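Local coordinates for protein formimidoylglutamase (Bacillus subtilis, PDB 3M1R) that hydrolyses N-formimidoyl-L-glutamate to L-glutamate and formamide in histidine degradation, a manganese-dependent reaction of the arginase family, at residues V149-A154 / L186-I191; H155-N160 / G169-R174; H212-I217 / G263-D268; T225-L230 / V274-Q279. One frame throughout, in Å; residues are numbered along the deposited sequence.

Contact 1 (V149-A154 / L186-I191); sequences VIQFDA and LIQLGI. With CA (calcium ion), chain B; CA (calcium ion), chain C.
Leu189 and Phe152 form the tight side of this strand pair: CD1 of Leu189 lies over one face of the Phe152 ring, 4.0 Å from its centroid, and the same methyl touches Ile150 CG2 at 3.6 Å. Helices 222-234 and 267-278 close over this apolar layer. Packing is looser at Ile187, whose CD1 stays 4.4 Å from Ile150 CG1. Backbone hydrogen bonds join the parallel strands, among them Ile187 N to Val149 O (2.8 Å) and Asp153 N to Leu189 O. They belong to the beta-alpha-beta unit 147-152, 171-178, 186-191 in the parallel sheet of the arginase fold. The other face is mixed: Val149 and Leu186 pack together, then Gln151 and Gln188 add amides. Gln151, its CG anti to the backbone N (chi1 172°), extends beside Gln188, and their amide planes stand 77° apart. Gln188 NE2 reaches Gln151 OE1 at 2.9 Å from above the carbonyl plane, while Gln188 OE1 is hydrogen-bonded to His156 ND1. Gln151 NE2 bonds to His156 O and, at 3.3 Å, to Asp153 OD2, which probably helps to position a carboxylate just past the strand's C-terminal end. It bridges two calcium ions, Asp153 OD1 2.4 Å from one and OD2 2.7 Å from the other.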
loop_
_atom_site.group_PDB
_atom_site.type_symbol
_atom_site.label_atom_id
_atom_site.label_comp_id
_atom_site.label_asym_id
_atom_site.label_seq_id
_atom_site.Cartn_x
_atom_site.Cartn_y
_atom_site.Cartn_z
ATOM N N VAL D 149 5.844 38.232 -9.498
ATOM C CA VAL D 149 5.668 36.839 -9.082
ATOM C C VAL D 149 5.678 35.942 -10.305
ATOM O O VAL D 149 4.907 36.150 -11.250
ATOM C CB VAL D 149 4.352 36.604 -8.294
ATOM C CG1 VAL D 149 4.229 35.124 -7.844
ATOM C CG2 VAL D 149 4.254 37.539 -7.093
ATOM N N ILE D 150 6.583 34.968 -10.299
ATOM C CA ILE D 150 6.537 33.897 -11.275
ATOM C C ILE D 150 5.881 32.689 -10.610
ATOM O O ILE D 150 6.462 32.062 -9.718
ATOM C CB ILE D 150 7.928 33.559 -11.806
ATOM C CG1 ILE D 150 8.476 34.759 -12.590
ATOM C CG2 ILE D 150 7.883 32.319 -12.695
ATOM C CD1 ILE D 150 9.933 34.660 -12.895
ATOM N N GLN D 151 4.655 32.403 -11.045
ATOM C CA GLN D 151 3.816 31.350 -10.469
ATOM C C GLN D 151 3.796 30.141 -11.408
ATOM O O GLN D 151 3.221 30.211 -12.497
ATOM C CB GLN D 151 2.396 31.902 -10.250
ATOM C CG GLN D 151 1.319 30.886 -9.839
ATOM C CD GLN D 151 -0.101 31.477 -9.873
ATOM O OE1 GLN D 151 -0.299 32.653 -10.198
ATOM N NE2 GLN D 151 -1.089 30.654 -9.550
ATOM N N PHE D 152 4.461 29.053 -11.013
ATOM C CA PHE D 152 4.352 27.797 -11.749
ATOM C C PHE D 152 3.090 27.084 -11.263
ATOM O O PHE D 152 2.967 26.755 -10.078
ATOM C CB PHE D 152 5.580 26.916 -11.530
ATOM C CG PHE D 152 6.813 27.402 -12.249
ATOM C CD1 PHE D 152 7.066 27.018 -13.554
ATOM C CD2 PHE D 152 7.710 28.235 -11.617
ATOM C CE1 PHE D 152 8.191 27.461 -14.204
ATOM C CE2 PHE D 152 8.838 28.695 -12.273
ATOM C CZ PHE D 152 9.083 28.302 -13.558
ATOM N N ASP D 153 2.146 26.867 -12.170
ATOM C CA ASP D 153 0.839 26.370 -11.770
ATOM C C ASP D 153 -0.002 25.866 -12.933
ATOM O O ASP D 153 -0.002 26.464 -14.020
ATOM C CB ASP D 153 0.064 27.479 -11.028
ATOM C CG ASP D 153 -0.789 26.925 -9.919
ATOM O OD1 ASP D 153 -1.428 25.901 -10.188
ATOM O OD2 ASP D 153 -0.815 27.484 -8.800
ATOM N N ALA D 154 -0.717 24.758 -12.705
ATOM C CA ALA D 154 -1.766 24.342 -13.626
ATOM C C ALA D 154 -2.989 25.248 -13.484
ATOM O O ALA D 154 -3.813 25.293 -14.387
ATOM C CB ALA D 154 -2.193 22.856 -13.364
ATOM N N LEU D 186 2.504 39.555 -12.669
ATOM C CA LEU D 186 2.280 38.158 -12.327
ATOM C C LEU D 186 2.445 37.377 -13.609
ATOM O O LEU D 186 1.742 37.642 -14.586
ATOM C CB LEU D 186 0.849 37.967 -11.815
ATOM C CG LEU D 186 0.526 36.888 -10.767
ATOM C CD1 LEU D 186 -0.902 36.403 -10.917
ATOM C CD2 LEU D 186 1.480 35.726 -10.838
ATOM N N ILE D 187 3.384 36.437 -13.619
ATOM C CA ILE D 187 3.544 35.526 -14.747
ATOM C C ILE D 187 3.135 34.100 -14.340
ATOM O O ILE D 187 3.808 33.452 -13.525
ATOM C CB ILE D 187 4.993 35.538 -15.260
ATOM C CG1 ILE D 187 5.357 36.931 -15.747
ATOM C CG2 ILE D 187 5.176 34.568 -16.390
ATOM C CD1 ILE D 187 6.819 37.106 -15.888
ATOM N N GLN D 188 2.028 33.617 -14.902
ATOM C CA GLN D 188 1.550 32.271 -14.599
ATOM C C GLN D 188 2.042 31.334 -15.674
ATOM O O GLN D 188 1.743 31.529 -16.847
ATOM C CB GLN D 188 0.021 32.219 -14.517
ATOM C CG GLN D 188 -0.578 33.170 -13.494
ATOM C CD GLN D 188 -2.079 32.953 -13.302
ATOM O OE1 GLN D 188 -2.835 32.821 -14.270
ATOM N NE2 GLN D 188 -2.515 32.937 -12.046
ATOM N N LEU D 189 2.790 30.313 -15.269
ATOM C CA LEU D 189 3.402 29.398 -16.220
ATOM C C LEU D 189 2.837 28.007 -16.007
ATOM O O LEU D 189 2.892 27.480 -14.895
ATOM C CB LEU D 189 4.935 29.383 -16.042
ATOM C CG LEU D 189 5.705 30.688 -16.287
ATOM C CD1 LEU D 189 7.126 30.596 -15.737
ATOM C CD2 LEU D 189 5.740 31.039 -17.775
ATOM N N GLY D 190 2.290 27.419 -17.068
ATOM C CA GLY D 190 1.804 26.045 -17.027
ATOM C C GLY D 190 0.305 25.882 -16.896
ATOM O O GLY D 190 -0.174 24.765 -16.646
ATOM N N ILE D 191 -0.442 26.981 -17.067
ATOM C CA ILE D 191 -1.910 26.937 -16.915
ATOM C C ILE D 191 -2.460 25.859 -17.848
ATOM O O ILE D 191 -2.201 25.869 -19.048
ATOM C CB ILE D 191 -2.574 28.302 -17.217
ATOM C CG1 ILE D 191 -2.125 29.371 -16.204
ATOM C CG2 ILE D 191 -4.076 28.171 -17.222
ATOM C CD1 ILE D 191 -2.375 28.982 -14.751
HETATM CA CA CA B . -2.195 24.220 -8.712
HETATM CA CA CA C . -2.673 26.238 -7.358
#

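Contact 2 (H155-N160 / G169-R174); sequences HHDVRN and GTPFRR. With CA (calcium ion), chain B; CA (calcium ion), chain C.
The Phe172 ring meets Asp157 edge-on, with Asp157 CB 3.8 Å from Phe172 CD1 and Asp157 O also in the ring plane; the Arg173 guanidinium likewise receives the Val158 carbonyl at its edge. This is the metal-binding loop that follows strand 147-152 of the arginase fold, folded back on the start of helix 171-178. Asp157 O accepts from Phe172 N, a backbone bond at the first turn of the helix. The Asp157 carboxylate grips one calcium ion with both oxygens, OD1 at 2.7 Å and OD2 at 2.5 Å, while His155 ND1 binds the second ion at 2.4 Å; Asn130, Asp153, Asp245 and Asp247 are the other protein ligands of the two sites. Val158 lays CG1 against Phe172 CB, the two side chains crossing at about a right angle. Arg159 N bonds to Gly169 O at 2.8 Å from above the carbonyl plane, and its own guanidinium leads away to a salt bridge with Asp19 of a neighbouring subunit. Arg173, with CG anti to its N (chi1 -166°) and the chain extended to NE, passes alongside the loop backbone until Arg173 NH2 meets Val158 O head-on at 2.7 Å.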
loop_
_atom_site.group_PDB
_atom_site.type_symbol
_atom_site.label_atom_id
_atom_site.label_comp_id
_atom_site.label_asym_id
_atom_site.label_seq_id
_atom_site.Cartn_x
_atom_site.Cartn_y
_atom_site.Cartn_z
ATOM N N HIS D 155 -3.121 25.934 -12.344
ATOM C CA HIS D 155 -4.346 26.681 -12.022
ATOM C C HIS D 155 -4.089 28.151 -11.753
ATOM O O HIS D 155 -3.036 28.510 -11.235
ATOM C CB HIS D 155 -5.027 26.115 -10.775
ATOM C CG HIS D 155 -5.033 24.625 -10.712
ATOM N ND1 HIS D 155 -3.946 23.900 -10.267
ATOM C CD2 HIS D 155 -5.973 23.720 -11.055
ATOM C CE1 HIS D 155 -4.229 22.615 -10.309
ATOM N NE2 HIS D 155 -5.448 22.471 -10.793
ATOM N N HIS D 156 -5.090 28.984 -12.047
ATOM C CA HIS D 156 -4.992 30.433 -11.857
ATOM C C HIS D 156 -4.886 30.801 -10.384
ATOM O O HIS D 156 -4.164 31.735 -10.020
ATOM C CB HIS D 156 -6.196 31.151 -12.476
ATOM C CG HIS D 156 -6.238 31.082 -13.973
ATOM N ND1 HIS D 156 -5.264 31.642 -14.770
ATOM C CD2 HIS D 156 -7.140 30.527 -14.817
ATOM C CE1 HIS D 156 -5.556 31.426 -16.041
ATOM N NE2 HIS D 156 -6.694 30.752 -16.096
ATOM N N ASP D 157 -5.596 30.051 -9.544
ATOM C CA ASP D 157 -5.661 30.313 -8.104
ATOM C C ASP D 157 -6.205 31.677 -7.757
ATOM O O ASP D 157 -5.675 32.349 -6.871
ATOM C CB ASP D 157 -4.303 30.164 -7.438
ATOM C CG ASP D 157 -3.982 28.737 -7.101
ATOM O OD1 ASP D 157 -4.785 27.840 -7.456
ATOM O OD2 ASP D 157 -2.930 28.513 -6.464
ATOM N N VAL D 158 -7.266 32.071 -8.448
ATOM C CA VAL D 158 -7.955 33.304 -8.146
ATOM C C VAL D 158 -9.390 33.034 -7.671
ATOM O O VAL D 158 -10.308 33.808 -7.975
ATOM C CB VAL D 158 -7.968 34.228 -9.380
ATOM C CG1 VAL D 158 -6.549 34.771 -9.661
ATOM C CG2 VAL D 158 -8.532 33.490 -10.590
ATOM N N ARG D 159 -9.576 31.943 -6.924
ATOM C CA ARG D 159 -10.906 31.539 -6.453
ATOM C C ARG D 159 -11.570 32.586 -5.563
ATOM O O ARG D 159 -10.888 33.284 -4.813
ATOM C CB ARG D 159 -10.841 30.208 -5.689
ATOM C CG ARG D 159 -11.051 28.968 -6.541
ATOM C CD ARG D 159 -11.041 27.709 -5.680
ATOM N NE ARG D 159 -11.108 26.488 -6.480
ATOM C CZ ARG D 159 -12.214 25.772 -6.674
ATOM N NH1 ARG D 159 -12.172 24.675 -7.419
ATOM N NH2 ARG D 159 -13.361 26.147 -6.123
ATOM N N ASN D 160 -12.900 32.681 -5.631
ATOM C CA ASN D 160 -13.628 33.604 -4.759
ATOM C C ASN D 160 -13.446 33.196 -3.300
ATOM O O ASN D 160 -13.299 32.011 -2.997
ATOM C CB ASN D 160 -15.115 33.685 -5.137
ATOM C CG ASN D 160 -15.896 32.432 -4.742
ATOM O OD1 ASN D 160 -16.172 32.200 -3.560
ATOM N ND2 ASN D 160 -16.263 31.626 -5.735
ATOM N N GLY D 169 -7.335 27.786 -3.080
ATOM C CA GLY D 169 -7.316 28.409 -4.386
ATOM C C GLY D 169 -7.451 29.916 -4.415
ATOM O O GLY D 169 -7.623 30.490 -5.493
ATOM N N THR D 170 -7.359 30.570 -3.261
ATOM C CA THR D 170 -7.660 32.006 -3.220
ATOM C C THR D 170 -6.462 32.970 -3.160
ATOM O O THR D 170 -6.665 34.183 -3.229
ATOM C CB THR D 170 -8.588 32.360 -2.041
ATOM O OG1 THR D 170 -7.868 32.220 -0.808
ATOM C CG2 THR D 170 -9.808 31.453 -2.022
ATOM N N PRO D 171 -5.227 32.451 -3.041
ATOM C CA PRO D 171 -4.148 33.373 -2.664
ATOM C C PRO D 171 -4.044 34.555 -3.613
ATOM O O PRO D 171 -3.898 35.693 -3.170
ATOM C CB PRO D 171 -2.879 32.531 -2.809
ATOM C CG PRO D 171 -3.317 31.147 -3.046
ATOM C CD PRO D 171 -4.700 31.185 -3.582
ATOM N N PHE D 172 -4.117 34.288 -4.912
ATOM C CA PHE D 172 -3.845 35.342 -5.880
ATOM C C PHE D 172 -4.995 36.322 -6.094
ATOM O O PHE D 172 -4.765 37.474 -6.475
ATOM C CB PHE D 172 -3.320 34.769 -7.192
ATOM C CG PHE D 172 -1.949 34.223 -7.070
ATOM C CD1 PHE D 172 -1.745 32.869 -6.865
ATOM C CD2 PHE D 172 -0.853 35.072 -7.097
ATOM C CE1 PHE D 172 -0.471 32.383 -6.723
ATOM C CE2 PHE D 172 0.414 34.583 -6.955
ATOM C CZ PHE D 172 0.610 33.248 -6.763
ATOM N N ARG D 173 -6.219 35.884 -5.828
ATOM C CA ARG D 173 -7.342 36.818 -5.811
ATOM C C ARG D 173 -7.159 37.793 -4.651
ATOM O O ARG D 173 -7.379 38.995 -4.792
ATOM C CB ARG D 173 -8.680 36.080 -5.686
ATOM C CG ARG D 173 -9.903 36.951 -6.005
ATOM C CD ARG D 173 -11.186 36.123 -6.073
ATOM N NE ARG D 173 -12.260 36.869 -6.718
ATOM C CZ ARG D 173 -12.762 36.578 -7.915
ATOM N NH1 ARG D 173 -13.740 37.318 -8.420
ATOM N NH2 ARG D 173 -12.293 35.544 -8.599
ATOM N N ARG D 174 -6.752 37.265 -3.501
ATOM C CA ARG D 174 -6.503 38.097 -2.341
ATOM C C ARG D 174 -5.389 39.090 -2.645
ATOM O O ARG D 174 -5.518 40.273 -2.346
ATOM C CB ARG D 174 -6.154 37.248 -1.121
ATOM C CG ARG D 174 -7.365 36.862 -0.283
ATOM C CD ARG D 174 -6.967 36.111 0.980
ATOM N NE ARG D 174 -8.004 36.210 2.003
ATOM C CZ ARG D 174 -8.109 37.220 2.862
ATOM N NH1 ARG D 174 -7.238 38.222 2.824
ATOM N NH2 ARG D 174 -9.086 37.229 3.762
HETATM CA CA CA B . -2.195 24.220 -8.712
HETATM CA CA CA C . -2.673 26.238 -7.358
#

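Contact 3 (H212-I217 / G263-D268); sequences HTMDMI and GGLYTD
Two successive bends in the side chain of Met214, a selenomethionine, at chi2 (-56°) and chi3 (-50°), fold its end against the backbone of Gly264 and Leu265. Met214 CG sits anti to the carbonyl carbon and rests 3.4 Å from Gly263 O; farther out, Met214 CE lies 3.6 Å from Gly264 C. The Met214 and Leu265 side chains cross at a slant, with Met214 SE 3.9 Å from Leu265 CD2. One turn farther along helix 214-220, Ile217 adds a lighter touch to the same leucine methyl, CG2 to CD2 at 4.3 Å. The helix begins directly after strand 210-213, outermost of the sheet within this chain: Thr213 is its N-cap, and OG1 accepts from Met216 N at 3.1 Å, a capping bond in the first turn. Across the contact, residues 263-265 lead into helix 267-278. Backbone bonds tie Leu265 to Val248 and Asp250, after strand 239-245, and Leu222 packs on both Ile217 and Leu265. The contact thus joins two connections above the C-terminal ends of the sheet strands. No hydrogen bond spans the two segments, so the hold is probably mainly van der Waals contact; selenium stands in for the sulfur of the natural methionine.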
loop_
_atom_site.group_PDB
_atom_site.type_symbol
_atom_site.label_atom_id
_atom_site.label_comp_id
_atom_site.label_asym_id
_atom_site.label_seq_id
_atom_site.Cartn_x
_atom_site.Cartn_y
_atom_site.Cartn_z
ATOM N N HIS D 212 0.492 31.916 -19.484
ATOM C CA HIS D 212 1.153 31.032 -20.439
ATOM C C HIS D 212 0.711 29.586 -20.242
ATOM O O HIS D 212 1.162 28.902 -19.315
ATOM C CB HIS D 212 2.667 31.178 -20.315
ATOM C CG HIS D 212 3.131 32.581 -20.537
ATOM N ND1 HIS D 212 3.675 33.005 -21.728
ATOM C CD2 HIS D 212 3.067 33.673 -19.739
ATOM C CE1 HIS D 212 3.951 34.293 -21.646
ATOM N NE2 HIS D 212 3.589 34.725 -20.451
ATOM N N THR D 213 -0.177 29.130 -21.119
ATOM C CA THR D 213 -0.712 27.776 -21.031
ATOM C C THR D 213 0.346 26.722 -21.337
ATOM O O THR D 213 1.450 27.033 -21.803
ATOM C CB THR D 213 -1.905 27.579 -21.977
ATOM O OG1 THR D 213 -1.446 27.629 -23.332
ATOM C CG2 THR D 213 -2.935 28.678 -21.759
HETATM N N MSE D 214 0.012 25.479 -21.017
HETATM C CA MSE D 214 0.832 24.329 -21.352
HETATM C C MSE D 214 0.941 24.236 -22.861
HETATM O O MSE D 214 1.963 23.798 -23.388
HETATM C CB MSE D 214 0.187 23.047 -20.807
HETATM C CG MSE D 214 0.459 22.804 -19.320
HETATM SE SE MSE D 214 2.375 22.743 -18.867
HETATM C CE MSE D 214 2.980 21.476 -20.212
ATOM N N ASP D 215 -0.117 24.658 -23.554
ATOM C CA ASP D 215 -0.163 24.578 -25.008
ATOM C C ASP D 215 0.889 25.512 -25.588
ATOM O O ASP D 215 1.662 25.126 -26.472
ATOM C CB ASP D 215 -1.556 24.967 -25.529
ATOM C CG ASP D 215 -2.009 24.115 -26.721
ATOM O OD1 ASP D 215 -2.645 23.063 -26.486
ATOM O OD2 ASP D 215 -1.749 24.498 -27.887
HETATM N N MSE D 216 0.915 26.744 -25.080
HETATM C CA MSE D 216 1.875 27.753 -25.529
HETATM C C MSE D 216 3.296 27.322 -25.197
HETATM O O MSE D 216 4.202 27.454 -26.020
HETATM C CB MSE D 216 1.579 29.106 -24.876
HETATM C CG MSE D 216 0.283 29.764 -25.354
HETATM SE SE MSE D 216 -0.404 31.094 -24.098
HETATM C CE MSE D 216 1.149 32.275 -24.054
ATOM N N ILE D 217 3.475 26.800 -23.986
ATOM C CA ILE D 217 4.782 26.381 -23.496
ATOM C C ILE D 217 5.305 25.228 -24.343
ATOM O O ILE D 217 6.494 25.139 -24.613
ATOM C CB ILE D 217 4.697 25.975 -22.006
ATOM C CG1 ILE D 217 4.524 27.217 -21.140
ATOM C CG2 ILE D 217 5.925 25.216 -21.562
ATOM C CD1 ILE D 217 4.095 26.914 -19.736
ATOM N N GLY D 263 -0.930 15.996 -18.841
ATOM C CA GLY D 263 -0.745 17.221 -19.608
ATOM C C GLY D 263 0.084 18.312 -18.948
ATOM O O GLY D 263 -0.075 19.488 -19.267
ATOM N N GLY D 264 0.979 17.935 -18.046
ATOM C CA GLY D 264 1.760 18.918 -17.313
ATOM C C GLY D 264 3.242 18.939 -17.633
ATOM O O GLY D 264 3.722 18.226 -18.512
ATOM N N LEU D 265 3.976 19.773 -16.908
ATOM C CA LEU D 265 5.415 19.894 -17.084
ATOM C C LEU D 265 6.145 18.611 -16.656
ATOM O O LEU D 265 5.649 17.847 -15.824
ATOM C CB LEU D 265 5.943 21.057 -16.242
ATOM C CG LEU D 265 5.744 22.507 -16.659
ATOM C CD1 LEU D 265 6.562 23.389 -15.701
ATOM C CD2 LEU D 265 6.211 22.718 -18.104
ATOM N N TYR D 266 7.331 18.378 -17.202
ATOM C CA TYR D 266 8.156 17.284 -16.698
ATOM C C TYR D 266 9.231 17.880 -15.781
ATOM O O TYR D 266 9.583 19.026 -15.945
ATOM C CB TYR D 266 8.688 16.436 -17.863
ATOM C CG TYR D 266 7.536 15.860 -18.698
ATOM C CD1 TYR D 266 7.336 16.240 -20.025
ATOM C CD2 TYR D 266 6.618 14.972 -18.134
ATOM C CE1 TYR D 266 6.273 15.726 -20.774
ATOM C CE2 TYR D 266 5.554 14.455 -18.870
ATOM C CZ TYR D 266 5.386 14.834 -20.187
ATOM O OH TYR D 266 4.323 14.320 -20.907
ATOM N N THR D 267 9.693 17.143 -14.773
ATOM C CA THR D 267 10.533 17.750 -13.741
ATOM C C THR D 267 11.832 18.405 -14.262
ATOM O O THR D 267 12.194 19.484 -13.829
ATOM C CB THR D 267 10.872 16.767 -12.600
ATOM O OG1 THR D 267 9.678 16.127 -12.148
ATOM C CG2 THR D 267 11.487 17.527 -11.424
ATOM N N ASP D 268 12.523 17.760 -15.190
ATOM C CA ASP D 268 13.762 18.312 -15.727
ATOM C C ASP D 268 13.535 19.664 -16.424
ATOM O O ASP D 268 14.366 20.570 -16.333
ATOM C CB ASP D 268 14.426 17.306 -16.665
ATOM C CG ASP D 268 13.484 16.795 -17.725
ATOM O OD1 ASP D 268 13.129 17.578 -18.630
ATOM O OD2 ASP D 268 13.097 15.608 -17.652
#

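Contact 4 (T225-L230 / V274-Q279); sequences TIKEIL and VKYIAQ
Ile226 opens the contact with two branches for different partners. Ile226 CD1 meets Ile277 CD1 at 3.8 Å, the side chains crossing at about a right angle, while CG2 stands at the edge of the Tyr276 ring, 4.1 Å from Tyr276 CE2. Next comes Lys227, whose extended chain crosses the end of the tyrosine: CG is 3.1 Å from Tyr276 OH and CE 3.5 Å from the same oxygen. Aliphatic carbons thus meet a hydroxyl oxygen without any hydrogen bond between the segments, and the exposed lysine borders the outer side of the pair. Tyr276 reaches this place because its CG is anti to the backbone N (chi1 -175°), which sends the ring toward the first helix. One turn after Ile226, Leu230 returns to the inner side and brings CD2 to 4.5 Å from Ile277 CG1, a loose closing touch. The axes of segments 225-230 and 274-278 are 11.5 Å apart at closest and inclined by 29°, a wide spacing bridged by bulky side chains. Helices 222-234 and 267-278 lie on one face of the alpha/beta sheet: Leu230 and Ile277 settle on Ile150 of strand 147-152, Ile226 rests on Leu189 of strand 186-191, and Val274 turns to helix 300-318.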
loop_
_atom_site.group_PDB
_atom_site.type_symbol
_atom_site.label_atom_id
_atom_site.label_comp_id
_atom_site.label_asym_id
_atom_site.label_seq_id
_atom_site.Cartn_x
_atom_site.Cartn_y
_atom_site.Cartn_z
ATOM N N THR D 225 9.829 30.755 -23.561
ATOM C CA THR D 225 8.629 31.439 -23.091
ATOM C C THR D 225 8.962 32.444 -21.988
ATOM O O THR D 225 8.443 33.555 -21.973
ATOM C CB THR D 225 7.564 30.462 -22.576
ATOM O OG1 THR D 225 7.040 29.697 -23.667
ATOM C CG2 THR D 225 6.428 31.228 -21.930
ATOM N N ILE D 226 9.844 32.055 -21.076
ATOM C CA ILE D 226 10.253 32.926 -19.976
ATOM C C ILE D 226 11.122 34.103 -20.431
ATOM O O ILE D 226 10.989 35.218 -19.919
ATOM C CB ILE D 226 10.992 32.123 -18.892
ATOM C CG1 ILE D 226 10.047 31.123 -18.230
ATOM C CG2 ILE D 226 11.577 33.042 -17.844
ATOM C CD1 ILE D 226 10.736 30.295 -17.176
ATOM N N LYS D 227 12.013 33.863 -21.386
ATOM C CA LYS D 227 12.844 34.945 -21.909
ATOM C C LYS D 227 11.973 35.992 -22.584
ATOM O O LYS D 227 12.244 37.186 -22.514
ATOM C CB LYS D 227 13.895 34.410 -22.886
ATOM C CG LYS D 227 15.064 33.736 -22.208
ATOM C CD LYS D 227 15.813 32.854 -23.174
ATOM C CE LYS D 227 17.091 32.312 -22.546
ATOM N NZ LYS D 227 17.907 31.545 -23.532
ATOM N N GLU D 228 10.911 35.524 -23.224
ATOM C CA GLU D 228 9.990 36.396 -23.931
ATOM C C GLU D 228 9.237 37.319 -22.967
ATOM O O GLU D 228 8.965 38.466 -23.294
ATOM C CB GLU D 228 9.010 35.544 -24.747
ATOM C CG GLU D 228 8.290 36.277 -25.871
ATOM C CD GLU D 228 7.783 35.337 -26.959
ATOM O OE1 GLU D 228 6.688 35.588 -27.503
ATOM O OE2 GLU D 228 8.480 34.347 -27.272
ATOM N N ILE D 229 8.919 36.830 -21.772
ATOM C CA ILE D 229 8.088 37.600 -20.849
ATOM C C ILE D 229 8.816 38.223 -19.654
ATOM O O ILE D 229 8.427 39.288 -19.177
ATOM C CB ILE D 229 6.924 36.739 -20.295
ATOM C CG1 ILE D 229 5.865 37.633 -19.652
ATOM C CG2 ILE D 229 7.450 35.716 -19.297
ATOM C CD1 ILE D 229 5.489 38.819 -20.497
ATOM N N LEU D 230 9.849 37.558 -19.145
ATOM C CA LEU D 230 10.468 38.025 -17.906
ATOM C C LEU D 230 11.086 39.434 -18.019
ATOM O O LEU D 230 10.873 40.281 -17.142
ATOM C CB LEU D 230 11.480 37.010 -17.373
ATOM C CG LEU D 230 12.049 37.352 -15.995
ATOM C CD1 LEU D 230 10.925 37.540 -15.000
ATOM C CD2 LEU D 230 13.008 36.274 -15.511
ATOM N N VAL D 274 13.600 26.920 -13.202
ATOM C CA VAL D 274 13.982 27.438 -11.896
ATOM C C VAL D 274 15.470 27.891 -11.846
ATOM O O VAL D 274 15.780 28.963 -11.312
ATOM C CB VAL D 274 13.697 26.400 -10.801
ATOM C CG1 VAL D 274 14.248 26.864 -9.469
ATOM C CG2 VAL D 274 12.194 26.147 -10.713
ATOM N N LYS D 275 16.389 27.089 -12.388
ATOM C CA LYS D 275 17.799 27.494 -12.374
ATOM C C LYS D 275 18.008 28.798 -13.173
ATOM O O LYS D 275 18.678 29.710 -12.719
ATOM C CB LYS D 275 18.743 26.386 -12.864
ATOM C CG LYS D 275 20.167 26.926 -13.138
ATOM C CD LYS D 275 21.189 25.858 -13.540
ATOM C CE LYS D 275 20.660 24.865 -14.588
ATOM N NZ LYS D 275 19.977 23.647 -13.988
ATOM N N TYR D 276 17.406 28.878 -14.353
ATOM C CA TYR D 276 17.412 30.101 -15.135
ATOM C C TYR D 276 16.937 31.321 -14.340
ATOM O O TYR D 276 17.683 32.290 -14.183
ATOM C CB TYR D 276 16.565 29.941 -16.402
ATOM C CG TYR D 276 16.634 31.148 -17.310
ATOM C CD1 TYR D 276 17.803 31.460 -17.989
ATOM C CD2 TYR D 276 15.539 31.976 -17.482
ATOM C CE1 TYR D 276 17.880 32.575 -18.817
ATOM C CE2 TYR D 276 15.607 33.091 -18.306
ATOM C CZ TYR D 276 16.777 33.382 -18.970
ATOM O OH TYR D 276 16.840 34.482 -19.792
ATOM N N ILE D 277 15.697 31.290 -13.856
ATOM C CA ILE D 277 15.147 32.422 -13.110
ATOM C C ILE D 277 16.001 32.783 -11.890
ATOM O O ILE D 277 16.210 33.960 -11.583
ATOM C CB ILE D 277 13.710 32.136 -12.644
ATOM C CG1 ILE D 277 12.762 32.112 -13.845
ATOM C CG2 ILE D 277 13.275 33.171 -11.625
ATOM C CD1 ILE D 277 11.456 31.373 -13.588
ATOM N N ALA D 278 16.509 31.762 -11.207
ATOM C CA ALA D 278 17.285 31.959 -9.992
ATOM C C ALA D 278 18.565 32.775 -10.210
ATOM O O ALA D 278 19.117 33.332 -9.256
ATOM C CB ALA D 278 17.616 30.616 -9.364
ATOM N N GLN D 279 19.034 32.840 -11.457
ATOM C CA GLN D 279 20.248 33.592 -11.800
ATOM C C GLN D 279 19.981 35.071 -12.027
ATOM O O GLN D 279 20.908 35.879 -12.063
ATOM C CB GLN D 279 20.874 33.040 -13.077
ATOM C CG GLN D 279 21.441 31.657 -12.929
ATOM C CD GLN D 279 22.041 31.157 -14.217
ATOM O OE1 GLN D 279 21.324 30.811 -15.151
ATOM N NE2 GLN D 279 23.369 31.127 -14.282
#

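Following the chain, strand 147-152 runs into the metal-binding loop, and contact 2 closes the short excursion 155-174 at the start of helix 171-178. It is nested inside the larger loop that contact 1 closes when strand 186-191 comes alongside. The two share the calcium pair and touch at His156, among other points. Contacts 3 and 4 follow in series and cross each other: segment 212-217 precedes 225-230, and 263-268 precedes 274-279. Both use helix 267-278, contact 3 at the approach to its start and contact 4 toward its end. Contact 4 packs on the apolar face of contact 1, whereas strand 210-213 in contact 3 extends the same sheet beside Gln188 and Gly190.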